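Local coordinates for adhesion and penetration protein autotransporter (Haemophilus influenzae, PDB 3SYJ), which promotes adherence to and invasion of host cells as a self-associating autotransporter, and is probably also a serine protease, at residues A[556-570]-A[576-590]. Numbering follows the deposited sequence.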
ATOM      1  N   ASN A 556      12.600   4.908 -30.405  1.00 18.78           N
ATOM      2  CA  ASN A 556      12.494   3.480 -30.111  1.00 19.79           C
ATOM      3  C   ASN A 556      13.574   2.686 -30.820  1.00 22.02           C
ATOM      4  O   ASN A 556      14.005   3.047 -31.917  1.00 20.77           O
ATOM      5  CB  ASN A 556      11.134   2.944 -30.538  1.00 19.10           C
ATOM      6  CG  ASN A 556      10.011   3.714 -29.927  1.00 23.50           C
ATOM      7  OD1 ASN A 556       9.818   3.677 -28.717  1.00 27.79           O
ATOM      8  ND2 ASN A 556       9.271   4.441 -30.752  1.00 24.74           N
ATOM      9  N   LEU A 557      13.992   1.595 -30.185  1.00 20.13           N
ATOM     10  CA  LEU A 557      15.011   0.718 -30.736  1.00 19.64           C
ATOM     11  C   LEU A 557      14.478  -0.709 -30.865  1.00 19.86           C
ATOM     12  O   LEU A 557      13.970  -1.279 -29.899  1.00 17.13           O
ATOM     13  CB  LEU A 557      16.246   0.733 -29.838  1.00 19.60           C
ATOM     14  CG  LEU A 557      17.324  -0.286 -30.180  1.00 18.13           C
ATOM     15  CD1 LEU A 557      17.987   0.071 -31.510  1.00 14.92           C
ATOM     16  CD2 LEU A 557      18.335  -0.365 -29.050  1.00 16.30           C
ATOM     17  N   ILE A 558      14.595  -1.280 -32.058  1.00 17.95           N
ATOM     18  CA  ILE A 558      14.128  -2.639 -32.291  1.00 16.51           C
ATOM     19  C   ILE A 558      15.269  -3.530 -32.764  1.00 22.11           C
ATOM     20  O   ILE A 558      15.906  -3.241 -33.778  1.00 20.11           O
ATOM     21  CB  ILE A 558      13.023  -2.695 -33.365  1.00 17.32           C
ATOM     22  CG1 ILE A 558      11.813  -1.853 -32.962  1.00 20.76           C
ATOM     23  CG2 ILE A 558      12.584  -4.126 -33.595  1.00 17.88           C
ATOM     24  CD1 ILE A 558      11.939  -0.395 -33.289  1.00 20.99           C
ATOM     25  N   TYR A 559      15.533  -4.605 -32.024  1.00 16.62           N
ATOM     26  CA  TYR A 559      16.474  -5.621 -32.470  1.00 21.35           C
ATOM     27  C   TYR A 559      15.698  -6.818 -33.016  1.00 22.94           C
ATOM     28  O   TYR A 559      14.979  -7.495 -32.285  1.00 20.61           O
ATOM     29  CB  TYR A 559      17.409  -6.046 -31.333  1.00 20.58           C
ATOM     30  CG  TYR A 559      18.389  -7.128 -31.726  1.00 19.60           C
ATOM     31  CD1 TYR A 559      19.154  -7.008 -32.875  1.00 18.31           C
ATOM     32  CD2 TYR A 559      18.550  -8.268 -30.949  1.00 21.25           C
ATOM     33  CE1 TYR A 559      20.050  -7.990 -33.248  1.00 19.44           C
ATOM     34  CE2 TYR A 559      19.448  -9.260 -31.309  1.00 23.12           C
ATOM     35  CZ  TYR A 559      20.196  -9.114 -32.465  1.00 24.15           C
ATOM     36  OH  TYR A 559      21.093 -10.092 -32.843  1.00 24.42           O
ATOM     37  N   LYS A 560      15.848  -7.068 -34.311  1.00 22.53           N
ATOM     38  CA  LYS A 560      15.052  -8.082 -34.990  1.00 21.09           C
ATOM     39  C   LYS A 560      15.901  -8.856 -35.990  1.00 23.58           C
ATOM     40  O   LYS A 560      15.803  -8.640 -37.203  1.00 21.71           O
ATOM     41  CB  LYS A 560      13.857  -7.419 -35.698  1.00 27.69           C
ATOM     42  CG  LYS A 560      13.014  -8.377 -36.541  1.00 33.38           C
ATOM     43  CD  LYS A 560      11.601  -7.851 -36.797  1.00 35.15           C
ATOM     44  CE  LYS A 560      11.595  -6.597 -37.663  1.00 45.04           C
ATOM     45  NZ  LYS A 560      10.211  -6.039 -37.855  1.00 48.26           N
ATOM     46  N   PRO A 561      16.761  -9.753 -35.486  1.00 25.63           N
ATOM     47  CA  PRO A 561      17.621 -10.576 -36.340  1.00 22.69           C
ATOM     48  C   PRO A 561      16.787 -11.664 -36.996  1.00 31.18           C
ATOM     49  O   PRO A 561      15.639 -11.847 -36.593  1.00 30.64           O
ATOM     50  CB  PRO A 561      18.584 -11.202 -35.334  1.00 23.05           C
ATOM     51  CG  PRO A 561      17.780 -11.264 -34.074  1.00 25.12           C
ATOM     52  CD  PRO A 561      17.072  -9.950 -34.061  1.00 20.56           C
ATOM     53  N   THR A 562      17.343 -12.373 -37.976  1.00 33.74           N
ATOM     54  CA  THR A 562      16.603 -13.427 -38.672  1.00 36.08           C
ATOM     55  C   THR A 562      16.679 -14.765 -37.948  1.00 36.27           C
ATOM     56  O   THR A 562      15.759 -15.578 -38.031  1.00 43.63           O
ATOM     57  CB  THR A 562      17.140 -13.658 -40.097  1.00 40.07           C
ATOM     58  OG1 THR A 562      18.527 -14.022 -40.024  1.00 46.34           O
ATOM     59  CG2 THR A 562      16.971 -12.409 -40.961  1.00 34.52           C
ATOM     60  N   THR A 563      17.781 -14.994 -37.246  1.00 33.56           N
ATOM     61  CA  THR A 563      18.044 -16.299 -36.662  1.00 34.96           C
ATOM     62  C   THR A 563      18.270 -16.199 -35.164  1.00 36.60           C
ATOM     63  O   THR A 563      18.705 -15.169 -34.654  1.00 33.40           O
ATOM     64  CB  THR A 563      19.264 -16.970 -37.338  1.00 39.34           C
ATOM     65  OG1 THR A 563      18.990 -17.151 -38.731  1.00 43.45           O
ATOM     66  CG2 THR A 563      19.577 -18.324 -36.708  1.00 39.94           C
ATOM     67  N   GLU A 564      17.968 -17.283 -34.462  1.00 37.93           N
ATOM     68  CA  GLU A 564      18.102 -17.317 -33.017  1.00 34.65           C
ATOM     69  C   GLU A 564      19.554 -17.081 -32.573  1.00 37.05           C
ATOM     70  O   GLU A 564      19.805 -16.561 -31.486  1.00 36.56           O
ATOM     71  CB  GLU A 564      17.559 -18.646 -32.481  1.00 33.72           C
ATOM     72  CG  GLU A 564      16.086 -18.912 -32.841  1.00 43.76           C
ATOM     73  CD  GLU A 564      15.857 -19.249 -34.323  1.00 58.02           C
ATOM     74  OE1 GLU A 564      16.681 -19.983 -34.917  1.00 59.27           O
ATOM     75  OE2 GLU A 564      14.841 -18.790 -34.894  1.00 58.34           O
ATOM     76  N   ASP A 565      20.507 -17.435 -33.431  1.00 35.47           N
ATOM     77  CA  ASP A 565      21.923 -17.325 -33.085  1.00 35.16           C
ATOM     78  C   ASP A 565      22.595 -16.058 -33.620  1.00 35.74           C
ATOM     79  O   ASP A 565      23.588 -16.136 -34.345  1.00 37.56           O
ATOM     80  CB  ASP A 565      22.691 -18.556 -33.579  1.00 32.97           C
ATOM     81  CG  ASP A 565      24.031 -18.727 -32.876  1.00 41.80           C
ATOM     82  OD1 ASP A 565      24.384 -17.845 -32.062  1.00 44.48           O
ATOM     83  OD2 ASP A 565      24.729 -19.738 -33.131  1.00 37.51           O
ATOM     84  N   ARG A 566      22.054 -14.896 -33.265  1.00 26.91           N
ATOM     85  CA  ARG A 566      22.650 -13.620 -33.644  1.00 27.02           C
ATOM     86  C   ARG A 566      22.700 -12.733 -32.418  1.00 24.67           C
ATOM     87  O   ARG A 566      21.728 -12.652 -31.679  1.00 24.97           O
ATOM     88  CB  ARG A 566      21.829 -12.936 -34.738  1.00 29.95           C
ATOM     89  CG  ARG A 566      21.664 -13.750 -36.006  1.00 33.82           C
ATOM     90  CD  ARG A 566      22.997 -14.006 -36.691  1.00 31.91           C
ATOM     91  NE  ARG A 566      22.825 -14.129 -38.137  1.00 40.45           N
ATOM     92  CZ  ARG A 566      22.781 -15.287 -38.790  1.00 43.69           C
ATOM     93  NH1 ARG A 566      22.911 -16.433 -38.128  1.00 33.03           N
ATOM     94  NH2 ARG A 566      22.614 -15.296 -40.108  1.00 40.92           N
ATOM     95  N   THR A 567      23.824 -12.067 -32.195  1.00 22.35           N
ATOM     96  CA  THR A 567      23.985 -11.273 -30.983  1.00 23.19           C
ATOM     97  C   THR A 567      24.217  -9.809 -31.285  1.00 20.87           C
ATOM     98  O   THR A 567      24.942  -9.464 -32.216  1.00 21.34           O
ATOM     99  CB  THR A 567      25.153 -11.782 -30.125  1.00 21.58           C
ATOM    100  OG1 THR A 567      24.918 -13.147 -29.778  1.00 25.11           O
ATOM    101  CG2 THR A 567      25.295 -10.956 -28.859  1.00 18.74           C
ATOM    102  N   LEU A 568      23.581  -8.960 -30.489  1.00 18.42           N
ATOM    103  CA  LEU A 568      23.810  -7.526 -30.529  1.00 20.42           C
ATOM    104  C   LEU A 568      24.380  -7.087 -29.185  1.00 19.96           C
ATOM    105  O   LEU A 568      23.756  -7.271 -28.140  1.00 19.30           O
ATOM    106  CB  LEU A 568      22.505  -6.775 -30.823  1.00 17.09           C
ATOM    107  CG  LEU A 568      22.521  -5.241 -30.755  1.00 16.49           C
ATOM    108  CD1 LEU A 568      23.638  -4.646 -31.605  1.00 14.36           C
ATOM    109  CD2 LEU A 568      21.161  -4.665 -31.179  1.00 15.20           C
ATOM    110  N   LEU A 569      25.576  -6.518 -29.215  1.00 16.80           N
ATOM    111  CA  LEU A 569      26.197  -6.030 -28.000  1.00 16.65           C
ATOM    112  C   LEU A 569      26.048  -4.519 -27.906  1.00 13.90           C
ATOM    113  O   LEU A 569      26.437  -3.791 -28.819  1.00 13.74           O
ATOM    114  CB  LEU A 569      27.677  -6.424 -27.961  1.00 17.37           C
ATOM    115  CG  LEU A 569      28.564  -5.705 -26.934  1.00 16.99           C
ATOM    116  CD1 LEU A 569      28.086  -5.968 -25.512  1.00 14.71           C
ATOM    117  CD2 LEU A 569      30.034  -6.108 -27.095  1.00 16.94           C
ATOM    118  N   LEU A 570      25.468  -4.054 -26.808  1.00 12.07           N
ATOM    119  CA  LEU A 570      25.424  -2.625 -26.523  1.00 16.01           C
ATOM    120  C   LEU A 570      26.337  -2.338 -25.336  1.00 19.41           C
ATOM    121  O   LEU A 570      26.066  -2.773 -24.213  1.00 19.40           O
ATOM    122  CB  LEU A 570      23.991  -2.182 -26.223  1.00 15.82           C
ATOM    123  CG  LEU A 570      22.988  -2.556 -27.315  1.00 11.97           C
ATOM    124  CD1 LEU A 570      21.558  -2.301 -26.869  1.00 16.53           C
ATOM    125  CD2 LEU A 570      23.299  -1.794 -28.590  1.00 12.23           C
ATOM    126  N   LEU A 576      16.609   6.484 -23.531  1.00 19.66           N
ATOM    127  CA  LEU A 576      15.505   6.496 -24.480  1.00 18.48           C
ATOM    128  C   LEU A 576      14.181   6.949 -23.912  1.00 22.41           C
ATOM    129  O   LEU A 576      13.670   6.373 -22.955  1.00 24.67           O
ATOM    130  CB  LEU A 576      15.318   5.119 -25.106  1.00 18.06           C
ATOM    131  CG  LEU A 576      16.404   4.702 -26.089  1.00 18.91           C
ATOM    132  CD1 LEU A 576      16.232   3.248 -26.475  1.00 21.31           C
ATOM    133  CD2 LEU A 576      16.367   5.593 -27.305  1.00 18.15           C
ATOM    134  N   LYS A 577      13.623   7.981 -24.531  1.00 24.28           N
ATOM    135  CA  LYS A 577      12.228   8.313 -24.342  1.00 22.73           C
ATOM    136  C   LYS A 577      11.485   7.435 -25.344  1.00 26.73           C
ATOM    137  O   LYS A 577      11.172   7.861 -26.453  1.00 24.45           O
ATOM    138  CB  LYS A 577      11.998   9.787 -24.641  1.00 29.19           C
ATOM    139  CG  LYS A 577      11.286  10.536 -23.532  1.00 43.70           C
ATOM    140  CD  LYS A 577      12.239  10.852 -22.381  1.00 42.22           C
ATOM    141  CE  LYS A 577      11.502  11.517 -21.216  1.00 52.54           C
ATOM    142  NZ  LYS A 577      12.417  12.288 -20.325  1.00 49.75           N
ATOM    143  N   GLY A 578      11.243   6.189 -24.952  1.00 26.09           N
ATOM    144  CA  GLY A 578      10.742   5.177 -25.856  1.00 22.38           C
ATOM    145  C   GLY A 578      11.165   3.811 -25.362  1.00 26.61           C
ATOM    146  O   GLY A 578      11.646   3.671 -24.237  1.00 27.56           O
ATOM    147  N   ASP A 579      11.002   2.799 -26.205  1.00 23.75           N
ATOM    148  CA  ASP A 579      11.209   1.427 -25.784  1.00 22.84           C
ATOM    149  C   ASP A 579      12.358   0.771 -26.514  1.00 25.07           C
ATOM    150  O   ASP A 579      12.796   1.251 -27.559  1.00 25.77           O
ATOM    151  CB  ASP A 579       9.959   0.598 -26.066  1.00 28.14           C
ATOM    152  CG  ASP A 579       8.755   1.079 -25.306  1.00 27.02           C
ATOM    153  OD1 ASP A 579       8.930   1.780 -24.289  1.00 28.14           O
ATOM    154  OD2 ASP A 579       7.632   0.746 -25.731  1.00 35.43           O
ATOM    155  N   ILE A 580      12.824  -0.340 -25.952  1.00 20.41           N
ATOM    156  CA  ILE A 580      13.711  -1.256 -26.648  1.00 21.61           C
ATOM    157  C   ILE A 580      12.964  -2.574 -26.794  1.00 22.95           C
ATOM    158  O   ILE A 580      12.475  -3.138 -25.806  1.00 19.47           O
ATOM    159  CB  ILE A 580      15.038  -1.489 -25.882  1.00 17.95           C
ATOM    160  CG1 ILE A 580      15.839  -0.191 -25.784  1.00 21.88           C
ATOM    161  CG2 ILE A 580      15.877  -2.558 -26.565  1.00 15.59           C
ATOM    162  CD1 ILE A 580      17.118  -0.324 -24.976  1.00 21.72           C
ATOM    163  N   THR A 581      12.875  -3.049 -28.034  1.00 21.34           N
ATOM    164  CA  THR A 581      12.153  -4.275 -28.364  1.00 21.76           C
ATOM    165  C   THR A 581      13.070  -5.336 -28.965  1.00 24.95           C
ATOM    166  O   THR A 581      13.837  -5.059 -29.888  1.00 23.27           O
ATOM    167  CB  THR A 581      11.023  -3.982 -29.374  1.00 24.05           C
ATOM    168  OG1 THR A 581      10.096  -3.063 -28.786  1.00 20.71           O
ATOM    169  CG2 THR A 581      10.297  -5.274 -29.773  1.00 19.87           C
ATOM    170  N   GLN A 582      12.985  -6.554 -28.445  1.00 21.35           N
ATOM    171  CA  GLN A 582      13.738  -7.663 -29.014  1.00 21.02           C
ATOM    172  C   GLN A 582      12.797  -8.775 -29.483  1.00 22.28           C
ATOM    173  O   GLN A 582      11.945  -9.245 -28.726  1.00 25.18           O
ATOM    174  CB  GLN A 582      14.742  -8.204 -28.000  1.00 19.05           C
ATOM    175  CG  GLN A 582      15.570  -9.356 -28.521  1.00 21.06           C
ATOM    176  CD  GLN A 582      16.503  -9.912 -27.468  1.00 23.22           C
ATOM    177  OE1 GLN A 582      16.493  -9.470 -26.320  1.00 22.56           O
ATOM    178  NE2 GLN A 582      17.313 -10.892 -27.851  1.00 21.05           N
ATOM    179  N   THR A 583      12.951  -9.200 -30.730  1.00 23.11           N
ATOM    180  CA  THR A 583      12.073 -10.229 -31.279  1.00 26.03           C
ATOM    181  C   THR A 583      12.749 -11.590 -31.351  1.00 24.84           C
ATOM    182  O   THR A 583      12.080 -12.609 -31.492  1.00 28.61           O
ATOM    183  CB  THR A 583      11.582  -9.859 -32.683  1.00 26.00           C
ATOM    184  OG1 THR A 583      12.698  -9.807 -33.578  1.00 26.37           O
ATOM    185  CG2 THR A 583      10.889  -8.500 -32.665  1.00 24.73           C
ATOM    186  N   LYS A 584      14.072 -11.609 -31.251  1.00 24.17           N
ATOM    187  CA  LYS A 584      14.821 -12.845 -31.433  1.00 23.21           C
ATOM    188  C   LYS A 584      16.300 -12.618 -31.149  1.00 26.43           C
ATOM    189  O   LYS A 584      16.721 -11.496 -30.882  1.00 25.63           O
ATOM    190  CB  LYS A 584      14.640 -13.348 -32.867  1.00 28.78           C
ATOM    191  CG  LYS A 584      15.015 -14.804 -33.079  1.00 33.25           C
ATOM    192  CD  LYS A 584      14.833 -15.199 -34.530  1.00 35.19           C
ATOM    193  CE  LYS A 584      13.397 -14.991 -34.967  1.00 37.66           C
ATOM    194  NZ  LYS A 584      13.112 -15.658 -36.264  1.00 40.55           N
ATOM    195  N   GLY A 585      17.089 -13.683 -31.207  1.00 25.53           N
ATOM    196  CA  GLY A 585      18.528 -13.559 -31.084  1.00 25.78           C
ATOM    197  C   GLY A 585      18.962 -13.253 -29.672  1.00 25.73           C
ATOM    198  O   GLY A 585      18.223 -13.500 -28.722  1.00 24.22           O
ATOM    199  N   LYS A 586      20.171 -12.720 -29.538  1.00 24.57           N
ATOM    200  CA  LYS A 586      20.729 -12.410 -28.231  1.00 26.48           C
ATOM    201  C   LYS A 586      21.077 -10.934 -28.129  1.00 23.11           C
ATOM    202  O   LYS A 586      21.690 -10.368 -29.034  1.00 21.84           O
ATOM    203  CB  LYS A 586      21.955 -13.284 -27.940  1.00 25.98           C
ATOM    204  CG  LYS A 586      21.633 -14.771 -27.908  1.00 31.71           C
ATOM    205  CD  LYS A 586      22.820 -15.598 -27.450  1.00 42.45           C
ATOM    206  CE  LYS A 586      23.891 -15.703 -28.526  1.00 45.73           C
ATOM    207  NZ  LYS A 586      23.667 -16.852 -29.443  1.00 47.11           N
ATOM    208  N   LEU A 587      20.669 -10.319 -27.021  1.00 21.62           N
ATOM    209  CA  LEU A 587      20.891  -8.898 -26.800  1.00 22.68           C
ATOM    210  C   LEU A 587      21.611  -8.692 -25.469  1.00 23.35           C
ATOM    211  O   LEU A 587      21.090  -9.060 -24.416  1.00 23.34           O
ATOM    212  CB  LEU A 587      19.553  -8.152 -26.814  1.00 21.63           C
ATOM    213  CG  LEU A 587      19.565  -6.644 -26.570  1.00 19.53           C
ATOM    214  CD1 LEU A 587      20.388  -5.929 -27.635  1.00 17.96           C
ATOM    215  CD2 LEU A 587      18.142  -6.110 -26.540  1.00 20.15           C
ATOM    216  N   PHE A 588      22.808  -8.111 -25.522  1.00 20.18           N
ATOM    217  CA  PHE A 588      23.621  -7.912 -24.323  1.00 17.56           C
ATOM    218  C   PHE A 588      23.725  -6.444 -23.968  1.00 17.38           C
ATOM    219  O   PHE A 588      24.085  -5.622 -24.808  1.00 19.87           O
ATOM    220  CB  PHE A 588      25.039  -8.476 -24.516  1.00 20.83           C
ATOM    221  CG  PHE A 588      25.169  -9.939 -24.178  1.00 20.78           C
ATOM    222  CD1 PHE A 588      24.523 -10.899 -24.937  1.00 21.07           C
ATOM    223  CD2 PHE A 588      25.942 -10.354 -23.107  1.00 21.32           C
ATOM    224  CE1 PHE A 588      24.640 -12.246 -24.629  1.00 22.89           C
ATOM    225  CE2 PHE A 588      26.065 -11.698 -22.798  1.00 23.36           C
ATOM    226  CZ  PHE A 588      25.416 -12.642 -23.563  1.00 22.67           C
ATOM    227  N   PHE A 589      23.396  -6.119 -22.723  1.00 18.70           N
ATOM    228  CA  PHE A 589      23.705  -4.807 -22.159  1.00 17.13           C
ATOM    229  C   PHE A 589      24.933  -4.991 -21.288  1.00 19.98           C
ATOM    230  O   PHE A 589      24.914  -5.771 -20.335  1.00 19.11           O
ATOM    231  CB  PHE A 589      22.546  -4.277 -21.316  1.00 19.78           C
ATOM    232  CG  PHE A 589      21.270  -4.085 -22.082  1.00 16.16           C
ATOM    233  CD1 PHE A 589      20.936  -2.845 -22.601  1.00 18.56           C
ATOM    234  CD2 PHE A 589      20.402  -5.145 -22.275  1.00 18.40           C
ATOM    235  CE1 PHE A 589      19.754  -2.664 -23.303  1.00 21.14           C
ATOM    236  CE2 PHE A 589      19.229  -4.981 -22.973  1.00 20.87           C
ATOM    237  CZ  PHE A 589      18.900  -3.735 -23.492  1.00 21.77           C
ATOM    238  N   SER A 590      26.012  -4.294 -21.621  1.00 20.25           N
ATOM    239  CA  SER A 590      27.284  -4.571 -20.973  1.00 17.87           C
ATOM    240  C   SER A 590      28.128  -3.320 -20.789  1.00 20.26           C
ATOM    241  O   SER A 590      27.969  -2.334 -21.511  1.00 17.45           O
ATOM    242  CB  SER A 590      28.068  -5.593 -21.804  1.00 19.15           C
ATOM    243  OG  SER A 590      29.287  -5.957 -21.172  1.00 20.21           O
TER
HETATM  244  O   HOH W   1      10.896  -0.500 -29.121  1.00 23.72           O
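The Y559 ring leans on the next coil with its edge: Q582 CG and the carbonyl carbon of G585 sit near the ring plane, and R566 O and K586 N lie in it. Its two faces are filled from its own segment, P561 CD standing 3.5 Å over the centre of one and L568 CB under the rim of the other. CG anti to the backbone N (chi1 178°) carries the ring inward along Q582, whose amide is turned 48° from it; that amide donates NE2 to K584 O, further along its own segment, from above the carbonyl plane, and also bonds S638 O. The F589 ring has I580 CD1 in plane at its edge, touches L570 CD1 through CE1 at 4.0 Å, and meets F627 edge-to-face. L557, Y559, L568, I580, Q582, L587 and F589 all face the interior of two successive coils of the right-handed parallel beta-helix, the passenger-domain stalk: strand 556-559 lies on 579-582 and 567-570 on 586-589, in register, their axes 4.7 and 4.6 Å apart at closest approach. Backbone hydrogen bonds such as F588 N to L568 O tie both ladders. Within the core, L587 CD1 packs on L568 CD2 at 3.8 Å and on L570 CD1, while L557 runs beside I580. At N556, OD1 extends the ladder, taking D579 N at 2.9 Å in its carbonyl plane on a lone pair, while ND2 turns back to N511 of the preceding coil. Around the corner G585 has positive phi, and a CB there would lie too close to P561 CG and R566 O. Bends at chi3 and chi4 bring K586 NZ to D565 OD1, a 2.9 Å salt bridge made from above the carboxylate plane; K535 takes OD2. K584 NZ hydrogen-bonds T562 O from above the carbonyl plane and makes a long salt bridge with E564 OE2.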